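Local structure of putative histidine protein kinase (Rhodobacter sphaeroides, 3KYJ) at residues A26-L31 with P46-V51; S68-L72 with A123-Q127; V85-I91 with K131-S136. The protein is a putative histidine kinase, CheA3, here as its phosphotransfer (Hpt) domain, and probably relays chemoreceptor signals to the flagellar motors by autophosphorylation and phosphate transfer to CheY or CheB. All coordinates share one frame; numbering follows the deposited sequence. Where two conformers were deposited one is given.

Contact 1: residues A26-L31 with P46-V51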
ATOM      1  N   ALA A  26     -14.743   2.151   4.177  1.00 18.05           N
ATOM      2  CA  ALA A  26     -14.847   2.561   2.771  1.00 17.59           C
ATOM      3  C   ALA A  26     -15.293   1.378   1.899  1.00 16.49           C
ATOM      4  O   ALA A  26     -16.088   1.540   0.984  1.00 16.91           O
ATOM      5  CB  ALA A  26     -13.510   3.127   2.281  1.00 18.48           C
ATOM      6  N   MET A  27     -14.779   0.183   2.200  1.00 16.28           N
ATOM      7  CA  MET A  27     -15.177  -1.017   1.486  1.00 16.35           C
ATOM      8  C   MET A  27     -16.680  -1.263   1.648  1.00 17.45           C
ATOM      9  O   MET A  27     -17.417  -1.416   0.657  1.00 16.70           O
ATOM     10  CB  MET A  27     -14.375  -2.218   1.997  1.00 15.83           C
ATOM     11  CG  MET A  27     -14.772  -3.530   1.359  1.00 16.41           C
ATOM     12  SD  MET A  27     -13.864  -4.907   2.122  1.00 16.03           S
ATOM     13  CE  MET A  27     -14.281  -6.214   0.994  1.00 18.79           C
ATOM     14  N   GLU A  28     -17.144  -1.240   2.891  1.00 18.97           N
ATOM     15  CA  GLU A  28     -18.558  -1.426   3.157  1.00 20.35           C
ATOM     16  C   GLU A  28     -19.417  -0.324   2.541  1.00 19.89           C
ATOM     17  O   GLU A  28     -20.472  -0.606   1.984  1.00 20.96           O
ATOM     18  CB  GLU A  28     -18.825  -1.522   4.659  1.00 24.37           C
ATOM     19  CG  GLU A  28     -20.249  -1.980   4.933  1.00 30.41           C
ATOM     20  CD  GLU A  28     -20.654  -1.938   6.393  1.00 34.62           C
ATOM     21  OE1 GLU A  28     -20.082  -1.138   7.161  1.00 37.58           O
ATOM     22  OE2 GLU A  28     -21.581  -2.693   6.752  1.00 35.26           O
ATOM     23  N   ALA A  29     -18.989   0.932   2.621  1.00 19.68           N
ATOM     24  CA  ALA A  29     -19.799   2.018   2.048  1.00 20.85           C
ATOM     25  C   ALA A  29     -20.004   1.840   0.543  1.00 18.73           C
ATOM     26  O   ALA A  29     -21.115   2.054   0.025  1.00 19.26           O
ATOM     27  CB  ALA A  29     -19.172   3.370   2.328  1.00 22.66           C
ATOM     28  N   SER A  30     -18.936   1.472  -0.172  1.00 17.43           N
ATOM     29  CA  SER A  30     -19.054   1.285  -1.618  1.00 18.27           C
ATOM     30  C   SER A  30     -20.005   0.121  -1.945  1.00 17.10           C
ATOM     31  O   SER A  30     -20.812   0.210  -2.882  1.00 17.79           O
ATOM     32  CB  SER A  30     -17.697   1.021  -2.250  1.00 21.37           C
ATOM     33  OG  SER A  30     -16.811   2.105  -2.015  1.00 31.20           O
ATOM     34  N   LEU A  31     -19.892  -0.975  -1.201  1.00 17.37           N
ATOM     35  CA  LEU A  31     -20.720  -2.156  -1.448  1.00 17.69           C
ATOM     36  C   LEU A  31     -22.193  -1.888  -1.132  1.00 19.32           C
ATOM     37  O   LEU A  31     -23.085  -2.291  -1.881  1.00 19.66           O
ATOM     38  CB  LEU A  31     -20.190  -3.318  -0.621  1.00 18.07           C
ATOM     39  CG  LEU A  31     -18.818  -3.833  -1.082  1.00 17.73           C
ATOM     40  CD1 LEU A  31     -18.253  -4.817  -0.059  1.00 19.91           C
ATOM     41  CD2 LEU A  31     -18.934  -4.502  -2.445  1.00 18.18           C
ATOM     42  N   PRO A  46     -13.009   3.190  -5.620  1.00 18.20           N
ATOM     43  CA  PRO A  46     -12.940   3.289  -4.161  1.00 19.34           C
ATOM     44  C   PRO A  46     -12.896   1.923  -3.491  1.00 16.59           C
ATOM     45  O   PRO A  46     -12.174   1.738  -2.520  1.00 15.87           O
ATOM     46  CB  PRO A  46     -14.216   4.056  -3.804  1.00 21.97           C
ATOM     47  CG  PRO A  46     -14.487   4.935  -5.029  1.00 21.59           C
ATOM     48  CD  PRO A  46     -14.011   4.116  -6.198  1.00 20.18           C
ATOM     49  N   LEU A  47     -13.670   0.977  -4.002  1.00 16.78           N
ATOM     50  CA  LEU A  47     -13.700  -0.365  -3.446  1.00 16.15           C
ATOM     51  C   LEU A  47     -12.325  -1.041  -3.586  1.00 14.75           C
ATOM     52  O   LEU A  47     -11.785  -1.584  -2.614  1.00 15.02           O
ATOM     53  CB  LEU A  47     -14.803  -1.158  -4.150  1.00 17.87           C
ATOM     54  CG  LEU A  47     -14.849  -2.641  -3.810  1.00 17.79           C
ATOM     55  CD1 LEU A  47     -15.105  -2.878  -2.313  1.00 19.43           C
ATOM     56  CD2 LEU A  47     -15.950  -3.298  -4.626  1.00 19.33           C
ATOM     57  N   PHE A  48     -11.743  -0.978  -4.777  1.00 14.65           N
ATOM     58  CA  PHE A  48     -10.434  -1.538  -5.012  1.00 15.41           C
ATOM     59  C   PHE A  48      -9.409  -0.911  -4.083  1.00 14.79           C
ATOM     60  O   PHE A  48      -8.617  -1.622  -3.450  1.00 14.84           O
ATOM     61  CB  PHE A  48      -9.991  -1.338  -6.475  1.00 16.27           C
ATOM     62  CG  PHE A  48      -8.676  -2.009  -6.793  1.00 19.31           C
ATOM     63  CD1 PHE A  48      -8.656  -3.277  -7.366  1.00 23.99           C
ATOM     64  CD2 PHE A  48      -7.488  -1.389  -6.512  1.00 23.28           C
ATOM     65  CE1 PHE A  48      -7.471  -3.911  -7.657  1.00 26.52           C
ATOM     66  CE2 PHE A  48      -6.278  -2.034  -6.781  1.00 25.30           C
ATOM     67  CZ  PHE A  48      -6.284  -3.291  -7.360  1.00 25.33           C
ATOM     68  N   ARG A  49      -9.398   0.417  -4.003  1.00 14.89           N
ATOM     69  CA  ARG A  49      -8.399   1.089  -3.175  1.00 15.09           C
ATOM     70  C   ARG A  49      -8.513   0.701  -1.700  1.00 14.54           C
ATOM     71  O   ARG A  49      -7.495   0.514  -1.027  1.00 14.54           O
ATOM     72  CB  ARG A  49      -8.501   2.606  -3.368  1.00 17.40           C
ATOM     73  CG  ARG A  49      -8.030   3.024  -4.756  1.00 21.17           C
ATOM     74  CD  ARG A  49      -7.915   4.546  -4.910  1.00 25.09           C
ATOM     75  NE  ARG A  49      -9.207   5.219  -4.870  1.00 27.19           N
ATOM     76  CZ  ARG A  49     -10.003   5.431  -5.918  1.00 28.84           C
ATOM     77  NH1 ARG A  49      -9.688   4.978  -7.123  1.00 31.45           N
ATOM     78  NH2 ARG A  49     -11.140   6.072  -5.739  1.00 31.10           N
ATOM     79  N   ALA A  50      -9.742   0.563  -1.209  1.00 14.48           N
ATOM     80  CA  ALA A  50      -9.951   0.199   0.191  1.00 14.63           C
ATOM     81  C   ALA A  50      -9.399  -1.198   0.488  1.00 14.01           C
ATOM     82  O   ALA A  50      -8.699  -1.399   1.481  1.00 13.68           O
ATOM     83  CB  ALA A  50     -11.413   0.270   0.523  1.00 16.77           C
ATOM     84  N   VAL A  51      -9.695  -2.147  -0.380  1.00 13.71           N
ATOM     85  CA  VAL A  51      -9.236  -3.513  -0.202  1.00 14.06           C
ATOM     86  C   VAL A  51      -7.719  -3.570  -0.361  1.00 13.83           C
ATOM     87  O   VAL A  51      -7.029  -4.222   0.420  1.00 13.47           O
ATOM     88  CB  VAL A  51      -9.945  -4.454  -1.187  1.00 14.81           C
ATOM     89  CG1 VAL A  51      -9.349  -5.850  -1.089  1.00 16.50           C
ATOM     90  CG2 VAL A  51     -11.431  -4.507  -0.833  1.00 16.69           C
TER

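Contact 2: residues S68-L72 with A123-Q127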
ATOM      1  N   SER A  68      -4.130 -12.963   2.641  1.00 16.09           N
ATOM      2  CA  SER A  68      -4.614 -13.837   1.565  1.00 15.78           C
ATOM      3  C   SER A  68      -6.118 -13.665   1.308  1.00 16.17           C
ATOM      4  O   SER A  68      -6.568 -13.833   0.173  1.00 16.96           O
ATOM      5  CB  SER A  68      -4.300 -15.306   1.892  1.00 16.90           C
ATOM      6  OG  SER A  68      -5.021 -15.793   3.021  1.00 16.67           O
ATOM      7  N   ARG A  69      -6.887 -13.336   2.339  1.00 14.83           N
ATOM      8  CA  ARG A  69      -8.331 -13.097   2.140  1.00 15.55           C
ATOM      9  C   ARG A  69      -8.538 -11.775   1.390  1.00 14.88           C
ATOM     10  O   ARG A  69      -9.329 -11.691   0.446  1.00 17.26           O
ATOM     11  CB  ARG A  69      -9.089 -13.063   3.459  1.00 15.10           C
ATOM     12  CG  ARG A  69      -9.516 -14.446   4.004  1.00 16.71           C
ATOM     13  CD  ARG A  69      -8.324 -15.336   4.273  1.00 16.45           C
ATOM     14  NE  ARG A  69      -8.728 -16.590   4.896  1.00 16.44           N
ATOM     15  CZ  ARG A  69      -8.040 -17.730   4.795  1.00 16.87           C
ATOM     16  NH1 ARG A  69      -6.976 -17.842   4.012  1.00 16.40           N
ATOM     17  NH2 ARG A  69      -8.494 -18.795   5.433  1.00 17.59           N
ATOM     18  N   ALA A  70      -7.827 -10.731   1.811  1.00 14.95           N
ATOM     19  CA  ALA A  70      -7.916  -9.446   1.129  1.00 14.01           C
ATOM     20  C   ALA A  70      -7.429  -9.576  -0.314  1.00 14.31           C
ATOM     21  O   ALA A  70      -8.000  -8.971  -1.239  1.00 15.54           O
ATOM     22  CB  ALA A  70      -7.114  -8.381   1.889  1.00 14.96           C
ATOM     23  N   HIS A  71      -6.392 -10.387  -0.536  1.00 14.80           N
ATOM     24  CA  HIS A  71      -5.839 -10.539  -1.865  1.00 16.37           C
ATOM     25  C   HIS A  71      -6.863 -11.149  -2.813  1.00 16.66           C
ATOM     26  O   HIS A  71      -6.996 -10.719  -3.955  1.00 17.42           O
ATOM     27  CB  HIS A  71      -4.529 -11.348  -1.853  1.00 20.50           C
ATOM     28  CG  HIS A  71      -3.847 -11.369  -3.180  1.00 28.89           C
ATOM     29  ND1 HIS A  71      -3.640 -12.525  -3.897  1.00 35.05           N
ATOM     30  CD2 HIS A  71      -3.427 -10.355  -3.974  1.00 34.35           C
ATOM     31  CE1 HIS A  71      -3.061 -12.229  -5.048  1.00 35.81           C
ATOM     32  NE2 HIS A  71      -2.908 -10.918  -5.114  1.00 36.24           N
ATOM     33  N   LEU A  72      -7.566 -12.181  -2.370  1.00 16.93           N
ATOM     34  CA  LEU A  72      -8.538 -12.788  -3.266  0.50 18.65           C
ATOM     35  C   LEU A  72      -9.694 -11.832  -3.548  1.00 17.54           C
ATOM     36  O   LEU A  72     -10.207 -11.804  -4.672  1.00 20.10           O
ATOM     37  CB  LEU A  72      -9.065 -14.110  -2.730  0.50 22.49           C
ATOM     38  CG  LEU A  72      -8.196 -15.334  -2.995  0.50 24.28           C
ATOM     39  CD1 LEU A  72      -9.075 -16.580  -2.937  0.50 27.94           C
ATOM     40  CD2 LEU A  72      -7.453 -15.304  -4.318  0.50 25.59           C
ATOM     41  N   ALA A 123     -14.625 -20.869   4.306  1.00 27.86           N
ATOM     42  CA  ALA A 123     -15.831 -20.802   3.468  1.00 31.83           C
ATOM     43  C   ALA A 123     -15.798 -19.585   2.543  1.00 28.17           C
ATOM     44  O   ALA A 123     -16.123 -19.675   1.361  1.00 28.01           O
ATOM     45  CB  ALA A 123     -17.080 -20.767   4.337  1.00 38.61           C
ATOM     46  N   LEU A 124     -15.380 -18.453   3.088  1.00 27.50           N
ATOM     47  CA  LEU A 124     -15.259 -17.250   2.289  1.00 24.58           C
ATOM     48  C   LEU A 124     -14.274 -17.495   1.164  1.00 21.03           C
ATOM     49  O   LEU A 124     -14.509 -17.081   0.027  1.00 22.28           O
ATOM     50  CB  LEU A 124     -14.792 -16.084   3.152  1.00 26.01           C
ATOM     51  CG  LEU A 124     -14.351 -14.848   2.355  1.00 25.49           C
ATOM     52  CD1 LEU A 124     -15.518 -14.232   1.569  1.00 26.91           C
ATOM     53  CD2 LEU A 124     -13.731 -13.817   3.289  1.00 27.58           C
ATOM     54  N   MET A 125     -13.149 -18.145   1.469  1.00 20.16           N
ATOM     55  CA  MET A 125     -12.157 -18.381   0.445  1.00 20.94           C
ATOM     56  C   MET A 125     -12.759 -19.241  -0.675  1.00 23.43           C
ATOM     57  O   MET A 125     -12.556 -18.984  -1.845  1.00 23.88           O
ATOM     58  CB  MET A 125     -10.889 -19.018   1.034  1.00 21.13           C
ATOM     59  CG  MET A 125     -10.103 -18.076   1.982  1.00 21.27           C
ATOM     60  SD  MET A 125      -9.427 -16.652   1.112  1.00 21.66           S
ATOM     61  CE  MET A 125      -8.001 -17.410   0.324  1.00 22.75           C
ATOM     62  N   ASP A 126     -13.481 -20.292  -0.305  1.00 25.28           N
ATOM     63  CA  ASP A 126     -14.109 -21.115  -1.331  1.00 28.51           C
ATOM     64  C   ASP A 126     -15.065 -20.308  -2.216  1.00 26.39           C
ATOM     65  O   ASP A 126     -15.089 -20.494  -3.433  1.00 26.42           O
ATOM     66  CB  ASP A 126     -14.874 -22.280  -0.696  1.00 32.09           C
ATOM     67  CG  ASP A 126     -13.978 -23.435  -0.274  1.00 38.71           C
ATOM     68  OD1 ASP A 126     -12.783 -23.485  -0.663  1.00 40.92           O
ATOM     69  OD2 ASP A 126     -14.497 -24.329   0.430  1.00 41.89           O
ATOM     70  N   GLN A 127     -15.830 -19.403  -1.605  1.00 25.89           N
ATOM     71  CA  GLN A 127     -16.814 -18.605  -2.357  1.00 27.27           C
ATOM     72  C   GLN A 127     -16.107 -17.662  -3.309  1.00 26.38           C
ATOM     73  O   GLN A 127     -16.496 -17.494  -4.450  1.00 27.00           O
ATOM     74  CB  GLN A 127     -17.701 -17.815  -1.400  1.00 34.39           C
ATOM     75  CG  GLN A 127     -18.668 -18.673  -0.600  1.00 43.99           C
ATOM     76  CD  GLN A 127     -19.464 -17.877   0.412  1.00 50.73           C
ATOM     77  OE1 GLN A 127     -19.746 -16.697   0.207  1.00 50.21           O
ATOM     78  NE2 GLN A 127     -19.834 -18.520   1.514  1.00 60.37           N
TER

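Contact 3: residues V85-I91 with K131-S136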
ATOM      1  N   VAL A  85     -15.622  -7.943 -16.442  1.00 29.26           N
ATOM      2  CA  VAL A  85     -16.646  -8.668 -15.699  1.00 27.66           C
ATOM      3  C   VAL A  85     -17.621  -7.688 -15.020  1.00 26.42           C
ATOM      4  O   VAL A  85     -17.205  -6.777 -14.340  1.00 26.06           O
ATOM      5  CB  VAL A  85     -15.972  -9.590 -14.634  1.00 30.29           C
ATOM      6  CG1 VAL A  85     -17.005 -10.259 -13.746  1.00 32.24           C
ATOM      7  CG2 VAL A  85     -15.135 -10.632 -15.327  1.00 34.19           C
ATOM      8  N   PRO A  86     -18.936  -7.849 -15.237  1.00 25.85           N
ATOM      9  CA  PRO A  86     -19.855  -6.947 -14.532  1.00 24.66           C
ATOM     10  C   PRO A  86     -19.865  -7.133 -13.012  1.00 23.71           C
ATOM     11  O   PRO A  86     -19.675  -8.251 -12.507  1.00 24.73           O
ATOM     12  CB  PRO A  86     -21.234  -7.326 -15.111  1.00 28.09           C
ATOM     13  CG  PRO A  86     -20.939  -7.998 -16.394  1.00 28.92           C
ATOM     14  CD  PRO A  86     -19.648  -8.736 -16.167  1.00 28.19           C
ATOM     15  N   MET A  87     -20.050  -6.023 -12.313  1.00 22.77           N
ATOM     16  CA  MET A  87     -20.167  -6.024 -10.857  0.51 22.27           C
ATOM     17  C   MET A  87     -21.572  -6.489 -10.495  1.00 21.86           C
ATOM     18  O   MET A  87     -22.438  -5.701 -10.090  1.00 21.76           O
ATOM     19  CB  MET A  87     -19.867  -4.624 -10.296  0.51 22.96           C
ATOM     20  CG  MET A  87     -20.016  -4.463  -8.760  0.51 22.99           C
ATOM     21  SD  MET A  87     -18.983  -5.521  -7.716  0.51 22.32           S
ATOM     22  CE  MET A  87     -17.341  -4.831  -7.962  0.51 24.96           C
ATOM     23  N   ASP A  88     -21.799  -7.788 -10.655  1.00 23.02           N
ATOM     24  CA  ASP A  88     -23.133  -8.330 -10.454  1.00 25.71           C
ATOM     25  C   ASP A  88     -23.486  -8.478  -8.980  1.00 24.72           C
ATOM     26  O   ASP A  88     -22.646  -8.271  -8.089  1.00 23.26           O
ATOM     27  CB  ASP A  88     -23.322  -9.646 -11.240  1.00 27.45           C
ATOM     28  CG  ASP A  88     -22.567 -10.827 -10.644  1.00 28.99           C
ATOM     29  OD1 ASP A  88     -22.403 -10.912  -9.413  1.00 28.53           O
ATOM     30  OD2 ASP A  88     -22.151 -11.691 -11.446  1.00 31.21           O
ATOM     31  N   GLY A  89     -24.734  -8.829  -8.726  1.00 23.30           N
ATOM     32  CA  GLY A  89     -25.264  -8.875  -7.385  1.00 23.43           C
ATOM     33  C   GLY A  89     -24.535  -9.905  -6.535  1.00 23.01           C
ATOM     34  O   GLY A  89     -24.408  -9.723  -5.332  1.00 25.20           O
ATOM     35  N   GLU A  90     -24.058 -10.967  -7.170  1.00 23.51           N
ATOM     36  CA  GLU A  90     -23.362 -12.008  -6.437  1.00 25.20           C
ATOM     37  C   GLU A  90     -21.996 -11.506  -5.948  1.00 24.21           C
ATOM     38  O   GLU A  90     -21.570 -11.799  -4.813  1.00 24.66           O
ATOM     39  CB  GLU A  90     -23.192 -13.277  -7.272  1.00 27.01           C
ATOM     40  CG  GLU A  90     -22.551 -14.404  -6.459  1.00 32.37           C
ATOM     41  CD  GLU A  90     -22.467 -15.713  -7.215  1.00 33.92           C
ATOM     42  OE1 GLU A  90     -22.601 -15.713  -8.455  1.00 34.07           O
ATOM     43  OE2 GLU A  90     -22.244 -16.747  -6.558  1.00 34.64           O
ATOM     44  N   ILE A  91     -21.284 -10.800  -6.816  1.00 21.40           N
ATOM     45  CA  ILE A  91     -20.003 -10.213  -6.406  1.00 19.53           C
ATOM     46  C   ILE A  91     -20.215  -9.299  -5.211  1.00 19.91           C
ATOM     47  O   ILE A  91     -19.449  -9.351  -4.228  1.00 19.52           O
ATOM     48  CB  ILE A  91     -19.314  -9.474  -7.564  1.00 19.27           C
ATOM     49  CG1 ILE A  91     -18.953 -10.458  -8.680  1.00 21.36           C
ATOM     50  CG2 ILE A  91     -18.106  -8.716  -7.048  1.00 19.47           C
ATOM     51  CD1 ILE A  91     -18.125  -9.906  -9.847  1.00 24.74           C
ATOM     52  N   LYS A 131     -16.518 -17.865  -7.408  1.00 31.73           N
ATOM     53  CA  LYS A 131     -16.976 -16.739  -8.215  1.00 31.64           C
ATOM     54  C   LYS A 131     -15.885 -16.329  -9.205  1.00 31.90           C
ATOM     55  O   LYS A 131     -16.162 -16.094 -10.365  1.00 33.25           O
ATOM     56  CB  LYS A 131     -17.412 -15.571  -7.350  1.00 32.36           C
ATOM     57  CG  LYS A 131     -18.034 -14.432  -8.166  1.00 33.92           C
ATOM     58  CD  LYS A 131     -19.189 -14.905  -9.028  1.00 35.75           C
ATOM     59  CE  LYS A 131     -20.016 -13.694  -9.478  1.00 37.32           C
ATOM     60  NZ  LYS A 131     -21.086 -14.076 -10.446  1.00 41.11           N
ATOM     61  N   ILE A 132     -14.636 -16.269  -8.756  1.00 33.04           N
ATOM     62  CA  ILE A 132     -13.539 -15.930  -9.662  1.00 33.66           C
ATOM     63  C   ILE A 132     -13.481 -16.880 -10.862  1.00 36.95           C
ATOM     64  O   ILE A 132     -13.370 -16.444 -12.011  1.00 38.53           O
ATOM     65  CB  ILE A 132     -12.196 -15.877  -8.908  1.00 33.88           C
ATOM     66  CG1 ILE A 132     -12.160 -14.633  -8.016  1.00 33.09           C
ATOM     67  CG2 ILE A 132     -11.032 -15.844  -9.873  1.00 37.49           C
ATOM     68  CD1 ILE A 132     -10.994 -14.634  -7.007  1.00 33.66           C
ATOM     69  N   ALA A 133     -13.590 -18.175 -10.590  1.00 40.07           N
ATOM     70  CA  ALA A 133     -13.550 -19.179 -11.640  1.00 43.62           C
ATOM     71  C   ALA A 133     -14.750 -19.066 -12.591  1.00 43.17           C
ATOM     72  O   ALA A 133     -14.596 -19.186 -13.803  1.00 43.75           O
ATOM     73  CB  ALA A 133     -13.485 -20.569 -11.023  1.00 48.30           C
ATOM     74  N   ARG A 134     -15.937 -18.844 -12.033  1.00 44.50           N
ATOM     75  CA  ARG A 134     -17.159 -18.845 -12.836  1.00 48.33           C
ATOM     76  C   ARG A 134     -17.288 -17.617 -13.703  1.00 50.11           C
ATOM     77  O   ARG A 134     -17.848 -17.677 -14.781  1.00 49.52           O
ATOM     78  CB  ARG A 134     -18.399 -18.934 -11.953  1.00 50.81           C
ATOM     79  CG  ARG A 134     -18.744 -20.342 -11.544  1.00 52.47           C
ATOM     80  CD  ARG A 134     -19.983 -20.361 -10.687  1.00 51.20           C
ATOM     81  NE  ARG A 134     -19.727 -19.781  -9.381  1.00 48.01           N
ATOM     82  CZ  ARG A 134     -20.318 -18.704  -8.891  1.00 44.42           C
ATOM     83  NH1 ARG A 134     -21.226 -18.046  -9.604  1.00 46.79           N
ATOM     84  NH2 ARG A 134     -19.993 -18.282  -7.680  1.00 44.40           N
ATOM     85  N   CYS A 135     -16.810 -16.479 -13.232  1.00 54.02           N
ATOM     86  CA  CYS A 135     -17.025 -15.280 -14.012  1.00 58.13           C
ATOM     87  C   CYS A 135     -15.787 -14.993 -14.860  1.00 60.44           C
ATOM     88  O   CYS A 135     -15.778 -14.066 -15.667  1.00 61.04           O
ATOM     89  CB  CYS A 135     -17.428 -14.114 -13.117  1.00 59.28           C
ATOM     90  SG  CYS A 135     -16.093 -13.310 -12.355  1.00 57.18           S
ATOM     91  N   SER A 136     -14.763 -15.829 -14.713  1.00 65.32           N
ATOM     92  CA  SER A 136     -13.608 -15.750 -15.602  1.00 70.48           C
ATOM     93  C   SER A 136     -13.308 -17.094 -16.271  1.00 76.42           C
ATOM     94  O   SER A 136     -12.150 -17.413 -16.538  1.00 74.48           O
ATOM     95  CB  SER A 136     -12.376 -15.269 -14.833  1.00 20.00           C
ATOM     96  OG  SER A 136     -12.550 -13.940 -14.372  1.00 20.00           O
TER

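Contact 1: residues A26-L31 with P46-V51
M27 lies across L47, A50 and V51 where helices 10-35 and 40-60 of the Hpt helical bundle run antiparallel. The two short segments cross at -156°, with axes 8.5 Å apart at closest approach. M27 runs from the helix interface into the core because chi1 (177°) sets CG opposite the backbone N and the chain stays extended beyond. Its CB lies beside the methyl of A50, CB to CB 4.1 Å. Next, M27 CG packs on L47 CD1 at 3.7 Å, and SD and CE then both rest on the CG2 methyl of V51, CE at 3.8 Å. One side chain thus spans a full turn of the facing helix. L47 also serves L31, which it crosses at about a right angle, CD2 to CD2 3.9 Å. Small side chains at A26, S30 and A50 line the approach: A26 CB meets A50 CB at 4.0 Å, and M27 CA comes within 5.2 Å of L47 CA. Helix 89-112 covers M27, L31 and L47 through S99, L95 and L96, while I77 of helix 64-82 packs on L47 and V51. One turn on from A26, the OG of buried S30 lies 3.7 Å from P46 CB.

Contact 2: residues S68-L72 with A123-Q127
A methionine laid over an arginine carries this buried side-chain contact, M125 on R69, which joins helix 64-82 of the Hpt four-helix bundle to the C-terminal helix 122-135. The two short segments run nearly parallel, 23° apart, but their axes stay 10.3 Å from each other, so long side chains have to fill the distance. M125 does most of this. Its CG stands over the centre of one face of the R69 guanidinium, 3.5 Å from CZ, and the two chains cross at about a right angle. Further along, M125 SD touches the aliphatic part of the arginine, 3.6 Å from R69 CD. Bends at chi2 (-65°) and chi3 (-78°) fold the methionine back, carrying its methyl past the guanidinium to L72, where M125 CE meets CD1 at 3.5 Å in the conformer given for that leucine.

The arginine itself bends at chi2, which brings its flat end face-on to M125 CG. Polar partners fix how that end is turned: NE donates to S121 OG, NH2 makes a weak bond to the carbonyl of G118, and NH1 donates to OG of S68 at 3.0 Å, with the oxygen somewhat out of the guanidinium plane. S68 OG is also hydrogen-bonded to the carbonyl oxygen of V65. The guanidinium thus ties helix 64-82 to the chain leading into helix 122-135. A leucine in place of R69 would probably leave S121 OG without this donor and M125 CG without the flat surface beneath it. L124, backed by F97 and A98 of helix 89-112, makes a looser contact with the arginine stem, L124 CD2 lying 4.3 Å from R69 CG.

Contact 3: residues V85-I91 with K131-S136
E90 meets the edge of the R134 guanidinium in an end-on, two-nitrogen salt bridge, the side chains crossing at about a right angle: R134 NH1 donates to E90 OE1 at 2.9 Å, almost straight at 177°, while NH2 reaches E90 OE2, also at 2.9 Å but more bent. The two planes are 34° apart; NH1 comes to OE1 on its syn side but somewhat out of the carboxylate plane, and NH2 meets OE2 from above that plane. K131 NZ adds a second grip on E90 OE1 at 3.0 Å, arriving from the same face as R134 NH1. The ammonium also bridges to D88, where it takes the syn lone pair of OD2 at 2.8 Å. Two carboxylates thus share one lysine, which probably eases the repulsion between them. R134 NE is occupied by S130 OG, a turn back along its own helix, which helps set the guanidinium.

With chi1 at 73°, D88 holds its carboxylate back over the start of helix 89-112. There OD1 accepts from I91 N at 2.8 Å, nearly along its C-O axis, and weakly from E90 N, leaving OD2 for the lysine. Alongside the charged groups, the K131 chain lies across I91, with CE tight on CG1 at 3.5 Å. Farther along the contact, V85 meets C135, CG1 to SG 3.5 Å, and both rest on L79 of helix 64-82. The whole is an N-capped helix start, its capping aspartate joined to a salt-bridge network that ties helix 89-112 to the end of the C-terminal helix 122-135.

Contacts 1 and 2 are buried and lie on opposite sides of the chain's centre, whereas contact 3 is partly buried and sits farther out, its centre about 15 Å from that of the chain. Their chemistry follows: contact 1 is mostly apolar, contact 2 sets a methionine on an arginine whose guanidinium is hydrogen-bonded to S68 in its own segment and to residues before helix 122-135, and contact 3 rests on charge pairs. Contacts 2 and 3 share helix 122-135, joined to helix 64-82 in one and to the start of helix 89-112 in the other; they touch through L72 O and I132 CD1. Contact 1 reaches both: V51 CG1 packs against A70 O at 3.4 Å, and L47 CD2 meets M87 CE.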